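Local coordinates for protein carbon monoxide dehydrogenase (Thermococcus sp. AM4, PDB 6T7J) that probably catalyses the reversible oxidation of carbon monoxide to carbon dioxide at its cluster C, passing the electrons on through iron-sulfur clusters, at residues M324-I329 with C343-I348; A336-Y341 with I360-K365. All blocks are in the same frame, centred on the assembly; numbering follows the deposited sequence.

Contact 1: residues M324-I329 with C343-I348; sequences MQELAI and CIMPAI. With MSK (Broken Fe4S4 cluster), chain F.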
loop_
_atom_site.group_PDB
_atom_site.type_symbol
_atom_site.label_atom_id
_atom_site.label_comp_id
_atom_site.label_asym_id
_atom_site.label_seq_id
_atom_site.Cartn_x
_atom_site.Cartn_y
_atom_site.Cartn_z
ATOM N N MET A 324 -7.823 -21.663 -15.288
ATOM C CA MET A 324 -8.607 -22.117 -16.425
ATOM C C MET A 324 -9.152 -20.979 -17.278
ATOM O O MET A 324 -9.669 -21.249 -18.370
ATOM C CB MET A 324 -9.765 -23.003 -15.947
ATOM C CG MET A 324 -9.302 -24.266 -15.232
ATOM S SD MET A 324 -10.644 -25.208 -14.483
ATOM C CE MET A 324 -11.392 -25.939 -15.938
ATOM N N GLN A 325 -9.034 -19.722 -16.828
ATOM C CA GLN A 325 -9.620 -18.616 -17.583
ATOM C C GLN A 325 -9.105 -18.596 -19.021
ATOM O O GLN A 325 -9.896 -18.615 -19.975
ATOM C CB GLN A 325 -9.355 -17.279 -16.879
ATOM C CG GLN A 325 -7.902 -16.979 -16.533
ATOM C CD GLN A 325 -7.756 -15.716 -15.708
ATOM O OE1 GLN A 325 -7.886 -14.605 -16.224
ATOM N NE2 GLN A 325 -7.491 -15.878 -14.417
ATOM N N GLU A 326 -7.779 -18.593 -19.193
ATOM C CA GLU A 326 -7.188 -18.714 -20.522
ATOM C C GLU A 326 -7.799 -19.876 -21.289
ATOM O O GLU A 326 -8.256 -19.716 -22.428
ATOM C CB GLU A 326 -5.677 -18.908 -20.409
ATOM C CG GLU A 326 -4.862 -17.637 -20.396
ATOM C CD GLU A 326 -3.422 -17.907 -20.029
ATOM O OE1 GLU A 326 -3.192 -18.776 -19.161
ATOM O OE2 GLU A 326 -2.524 -17.264 -20.613
ATOM N N LEU A 327 -7.833 -21.056 -20.662
ATOM C CA LEU A 327 -8.320 -22.249 -21.343
ATOM C C LEU A 327 -9.746 -22.066 -21.841
ATOM O O LEU A 327 -10.108 -22.615 -22.889
ATOM C CB LEU A 327 -8.226 -23.456 -20.412
ATOM C CG LEU A 327 -6.816 -23.767 -19.907
ATOM C CD1 LEU A 327 -6.851 -24.807 -18.798
ATOM C CD2 LEU A 327 -5.928 -24.225 -21.055
ATOM N N ALA A 328 -10.555 -21.277 -21.127
ATOM C CA ALA A 328 -11.937 -21.073 -21.549
ATOM C C ALA A 328 -11.997 -20.393 -22.909
ATOM O O ALA A 328 -12.868 -20.704 -23.730
ATOM C CB ALA A 328 -12.694 -20.258 -20.500
ATOM N N ILE A 329 -11.069 -19.471 -23.173
ATOM C CA ILE A 329 -11.023 -18.829 -24.482
ATOM C C ILE A 329 -10.501 -19.800 -25.531
ATOM O O ILE A 329 -10.835 -19.687 -26.717
ATOM C CB ILE A 329 -10.168 -17.549 -24.413
ATOM C CG1 ILE A 329 -10.594 -16.688 -23.222
ATOM C CG2 ILE A 329 -10.267 -16.758 -25.709
ATOM C CD1 ILE A 329 -9.695 -15.493 -22.980
ATOM N N CYS A 343 -7.573 -10.789 -10.307
ATOM C CA CYS A 343 -7.238 -12.094 -10.884
ATOM C C CYS A 343 -7.697 -12.224 -12.334
ATOM O O CYS A 343 -7.930 -13.333 -12.824
ATOM C CB CYS A 343 -7.799 -13.242 -10.039
ATOM S SG CYS A 343 -7.316 -13.204 -8.295
ATOM N N ILE A 344 -7.824 -11.099 -13.034
ATOM C CA ILE A 344 -8.040 -11.099 -14.476
ATOM C C ILE A 344 -6.662 -11.095 -15.126
ATOM O O ILE A 344 -5.997 -10.060 -15.187
ATOM C CB ILE A 344 -8.876 -9.902 -14.933
ATOM C CG1 ILE A 344 -10.109 -9.723 -14.044
ATOM C CG2 ILE A 344 -9.263 -10.062 -16.396
ATOM C CD1 ILE A 344 -11.061 -10.897 -14.071
ATOM N N MET A 345 -6.225 -12.257 -15.600
ATOM C CA MET A 345 -4.950 -12.356 -16.295
ATOM C C MET A 345 -4.941 -11.403 -17.483
ATOM O O MET A 345 -5.835 -11.489 -18.335
ATOM C CB MET A 345 -4.705 -13.780 -16.788
ATOM C CG MET A 345 -4.397 -14.797 -15.706
ATOM S SD MET A 345 -3.913 -16.376 -16.434
ATOM C CE MET A 345 -3.920 -17.441 -14.993
ATOM N N PRO A 346 -3.983 -10.477 -17.571
ATOM C CA PRO A 346 -3.872 -9.674 -18.801
ATOM C C PRO A 346 -3.724 -10.535 -20.042
ATOM O O PRO A 346 -4.214 -10.163 -21.119
ATOM C CB PRO A 346 -2.624 -8.815 -18.547
ATOM C CG PRO A 346 -2.492 -8.766 -17.050
ATOM C CD PRO A 346 -2.992 -10.089 -16.552
ATOM N N ALA A 347 -3.096 -11.705 -19.900
ATOM C CA ALA A 347 -2.878 -12.599 -21.032
ATOM C C ALA A 347 -4.178 -12.999 -21.718
ATOM O O ALA A 347 -4.163 -13.339 -22.907
ATOM C CB ALA A 347 -2.126 -13.848 -20.572
ATOM N N ILE A 348 -5.308 -12.967 -21.001
ATOM C CA ILE A 348 -6.572 -13.351 -21.623
ATOM C C ILE A 348 -6.897 -12.463 -22.812
ATOM O O ILE A 348 -7.654 -12.876 -23.696
ATOM C CB ILE A 348 -7.743 -13.339 -20.611
ATOM C CG1 ILE A 348 -8.178 -11.907 -20.289
ATOM C CG2 ILE A 348 -7.388 -14.129 -19.361
ATOM C CD1 ILE A 348 -9.492 -11.826 -19.549
HETATM S S1 MSK F . -10.536 -15.630 -7.620
HETATM S S3 MSK F . -8.152 -14.872 -5.211
HETATM S S4 MSK F . -7.326 -16.995 -7.778
HETATM S S5 MSK F . -9.688 -17.710 -5.363
HETATM FE FE1 MSK F . -11.437 -14.599 -5.822
HETATM FE FE2 MSK F . -9.385 -17.644 -7.446
HETATM FE FE3 MSK F . -7.476 -16.955 -5.606
HETATM FE FE4 MSK F . -8.331 -15.129 -7.414
#
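Beside cluster C, the amide of Gln325 on helix 325-330 grips the backbone of the loop that carries the cluster ligand Cys343. Its NE2 donates to Cys343 O at 3.0 Å, with that oxygen close to the amide plane, while OE1 accepts from Met345 N at 2.9 Å, the donor tilted 32° out of the carbonyl plane. The amide is thus pinned at both ends; NE2 also reaches Phe322 O. In this nickel-free form the cluster is a broken Fe4S4 group, and Cys343 SG binds its iron FE4 at 2.4 Å, so Gln325 stands in the second shell, holding the carbonyl of a ligand residue. Cut back to an alanine, this position would lose both amide bonds, which is likely to leave Cys343 O and Met345 N without these mates and the loop behind the cysteine less firmly held. CG of Met345 lies against the amide, 3.5 Å from Gln325 CD. Extended beyond CG (chi2 -172°), the methionine carries SD to within 3.7 Å of Glu326 OE1, crossing the glutamate nearly at a right angle. That carboxylate has its main partner in Arg38, a salt bridge through OE2, and Ala35 N binds OE1. Farther along, Ile329 CD1 packs 3.7 Å from CB of Ile348 on helix 347-352.

Contact 2: residues A336-Y341 with I360-K365; sequences AIIVDY and ITTEPK
Val339 O is gripped by Thr362 through both its hydroxyl and its backbone: OG1 donates at 3.1 Å from above the carbonyl plane, and Thr362 N adds a weak bond. With OG1 set between the backbone N and the carbonyl carbon (chi1 66°), the hydroxyl turns to this oxygen and CG2 is left to meet Ile338 CG2. Before this point the two segments are neighbouring parallel strands of the six-stranded sheet, joined by Ile360 N to Ile337 O and by Val339 N to Ile360 O, each 2.9 Å and close to straight. They are the two strands of a beta-alpha-beta crossover through helix 347-352, in a Rossmann-like sheet. On one face Ile338 and Ile360 lie side by side, their CD1 atoms 3.6 Å apart, and Ala336 CB also touches Ile360 CD1. On the other face Val339 CG2 meets Thr361 CG2 at 3.7 Å. Past the strand ends the Tyr341 ring takes Glu363 CG obliquely at 3.5 Å from CD2, with ring and carboxylate planes 61° apart, and CE of Lys365 lies by CE2. Lys365 NZ forms a salt bridge with Asp106, whose carboxylate also bonds Tyr341 OH, as does Asn270. Backbone pairing thus gives way to the Thr362 hydroxyl bond, apolar contact on Tyr341 and the Lys365-Asp106 salt bridge, which probably keep the two loops together.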
loop_
_atom_site.group_PDB
_atom_site.type_symbol
_atom_site.label_atom_id
_atom_site.label_comp_id
_atom_site.label_asym_id
_atom_site.label_seq_id
_atom_site.Cartn_x
_atom_site.Cartn_y
_atom_site.Cartn_z
ATOM N N ALA A 336 -17.809 -13.624 -25.561
ATOM C CA ALA A 336 -17.354 -12.491 -24.772
ATOM C C ALA A 336 -17.069 -12.945 -23.349
ATOM O O ALA A 336 -17.795 -13.781 -22.794
ATOM C CB ALA A 336 -18.392 -11.361 -24.771
ATOM N N ILE A 337 -16.005 -12.391 -22.772
ATOM C CA ILE A 337 -15.708 -12.540 -21.352
ATOM C C ILE A 337 -15.750 -11.150 -20.726
ATOM O O ILE A 337 -15.038 -10.238 -21.167
ATOM C CB ILE A 337 -14.359 -13.238 -21.105
ATOM C CG1 ILE A 337 -14.053 -13.300 -19.606
ATOM C CG2 ILE A 337 -13.227 -12.562 -21.875
ATOM C CD1 ILE A 337 -13.083 -14.403 -19.226
ATOM N N ILE A 338 -16.598 -10.991 -19.714
ATOM C CA ILE A 338 -16.873 -9.708 -19.079
ATOM C C ILE A 338 -16.178 -9.705 -17.728
ATOM O O ILE A 338 -16.501 -10.524 -16.859
ATOM C CB ILE A 338 -18.384 -9.474 -18.911
ATOM C CG1 ILE A 338 -19.152 -9.991 -20.129
ATOM C CG2 ILE A 338 -18.676 -8.002 -18.650
ATOM C CD1 ILE A 338 -18.739 -9.347 -21.428
ATOM N N VAL A 339 -15.232 -8.784 -17.543
ATOM C CA VAL A 339 -14.408 -8.757 -16.343
ATOM C C VAL A 339 -14.556 -7.413 -15.644
ATOM O O VAL A 339 -14.841 -6.389 -16.273
ATOM C CB VAL A 339 -12.926 -9.050 -16.669
ATOM C CG1 VAL A 339 -12.797 -10.400 -17.358
ATOM C CG2 VAL A 339 -12.341 -7.949 -17.538
ATOM N N ASP A 340 -14.378 -7.429 -14.320
ATOM C CA ASP A 340 -14.316 -6.191 -13.550
ATOM C C ASP A 340 -12.908 -5.986 -13.000
ATOM O O ASP A 340 -12.143 -5.190 -13.553
ATOM C CB ASP A 340 -15.363 -6.177 -12.427
ATOM C CG ASP A 340 -15.453 -7.495 -11.677
ATOM O OD1 ASP A 340 -14.478 -8.272 -11.705
ATOM O OD2 ASP A 340 -16.502 -7.744 -11.044
ATOM N N TYR A 341 -12.540 -6.693 -11.931
ATOM C CA TYR A 341 -11.180 -6.593 -11.417
ATOM C C TYR A 341 -10.823 -7.847 -10.627
ATOM O O TYR A 341 -11.672 -8.695 -10.342
ATOM C CB TYR A 341 -10.985 -5.332 -10.561
ATOM C CG TYR A 341 -12.062 -5.037 -9.533
ATOM C CD1 TYR A 341 -12.473 -5.999 -8.619
ATOM C CD2 TYR A 341 -12.641 -3.776 -9.459
ATOM C CE1 TYR A 341 -13.445 -5.718 -7.675
ATOM C CE2 TYR A 341 -13.611 -3.486 -8.520
ATOM C CZ TYR A 341 -14.010 -4.459 -7.631
ATOM O OH TYR A 341 -14.976 -4.169 -6.697
ATOM N N ILE A 360 -14.254 -7.751 -22.452
ATOM C CA ILE A 360 -14.921 -6.504 -22.083
ATOM C C ILE A 360 -14.541 -6.167 -20.647
ATOM O O ILE A 360 -14.931 -6.869 -19.708
ATOM C CB ILE A 360 -16.446 -6.604 -22.243
ATOM C CG1 ILE A 360 -16.840 -6.621 -23.719
ATOM C CG2 ILE A 360 -17.132 -5.436 -21.559
ATOM C CD1 ILE A 360 -17.048 -8.001 -24.284
ATOM N N THR A 361 -13.784 -5.086 -20.472
ATOM C CA THR A 361 -13.562 -4.505 -19.156
ATOM C C THR A 361 -14.668 -3.499 -18.858
ATOM O O THR A 361 -15.169 -2.815 -19.755
ATOM C CB THR A 361 -12.192 -3.824 -19.072
ATOM O OG1 THR A 361 -12.005 -2.963 -20.203
ATOM C CG2 THR A 361 -11.078 -4.860 -19.044
ATOM N N THR A 362 -15.059 -3.422 -17.582
ATOM C CA THR A 362 -16.231 -2.649 -17.188
ATOM C C THR A 362 -16.023 -1.732 -15.990
ATOM O O THR A 362 -16.939 -0.973 -15.661
ATOM C CB THR A 362 -17.410 -3.582 -16.863
ATOM O OG1 THR A 362 -17.099 -4.347 -15.694
ATOM C CG2 THR A 362 -17.700 -4.529 -18.024
ATOM N N GLU A 363 -14.870 -1.780 -15.325
ATOM C CA GLU A 363 -14.656 -1.008 -14.113
ATOM C C GLU A 363 -13.468 -0.069 -14.286
ATOM O O GLU A 363 -12.468 -0.449 -14.905
ATOM C CB GLU A 363 -14.420 -1.948 -12.913
ATOM C CG GLU A 363 -13.765 -1.303 -11.699
ATOM C CD GLU A 363 -14.772 -0.706 -10.735
ATOM O OE1 GLU A 363 -15.916 -1.205 -10.681
ATOM O OE2 GLU A 363 -14.417 0.267 -10.033
ATOM N N PRO A 364 -13.547 1.161 -13.769
ATOM C CA PRO A 364 -12.434 2.111 -13.956
ATOM C C PRO A 364 -11.128 1.677 -13.308
ATOM O O PRO A 364 -10.078 2.244 -13.631
ATOM C CB PRO A 364 -12.967 3.406 -13.326
ATOM C CG PRO A 364 -14.047 2.958 -12.388
ATOM C CD PRO A 364 -14.682 1.780 -13.063
ATOM N N LYS A 365 -11.154 0.700 -12.406
ATOM C CA LYS A 365 -9.940 0.201 -11.776
ATOM C C LYS A 365 -9.396 -1.050 -12.454
ATOM O O LYS A 365 -8.339 -1.546 -12.052
ATOM C CB LYS A 365 -10.193 -0.078 -10.289
ATOM C CG LYS A 365 -10.548 1.162 -9.483
ATOM C CD LYS A 365 -10.685 0.845 -8.007
ATOM C CE LYS A 365 -11.898 -0.030 -7.734
ATOM N NZ LYS A 365 -13.183 0.688 -7.983
#

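The contacts alternate along the chain: helix 325-330, strand 336-339, the loop leading from Cys343 into helix 347-352, then strand 358-361. Contact 2 joins the two strands of this beta-alpha-beta unit, and contact 1 ties the start of its connection to the preceding helix. Their centres are 12 Å apart, and they meet directly, Val339 CG1 packing on Ile344 CG2 at 3.7 Å, so the cluster-ligand loop rests against the sheet. Tyr341 lies about 9 Å from the cluster by its side chain, and both contacts touch the second subunit. Sheet, cluster-bearing loop and dimer interface are therefore closely linked in this part of the fold.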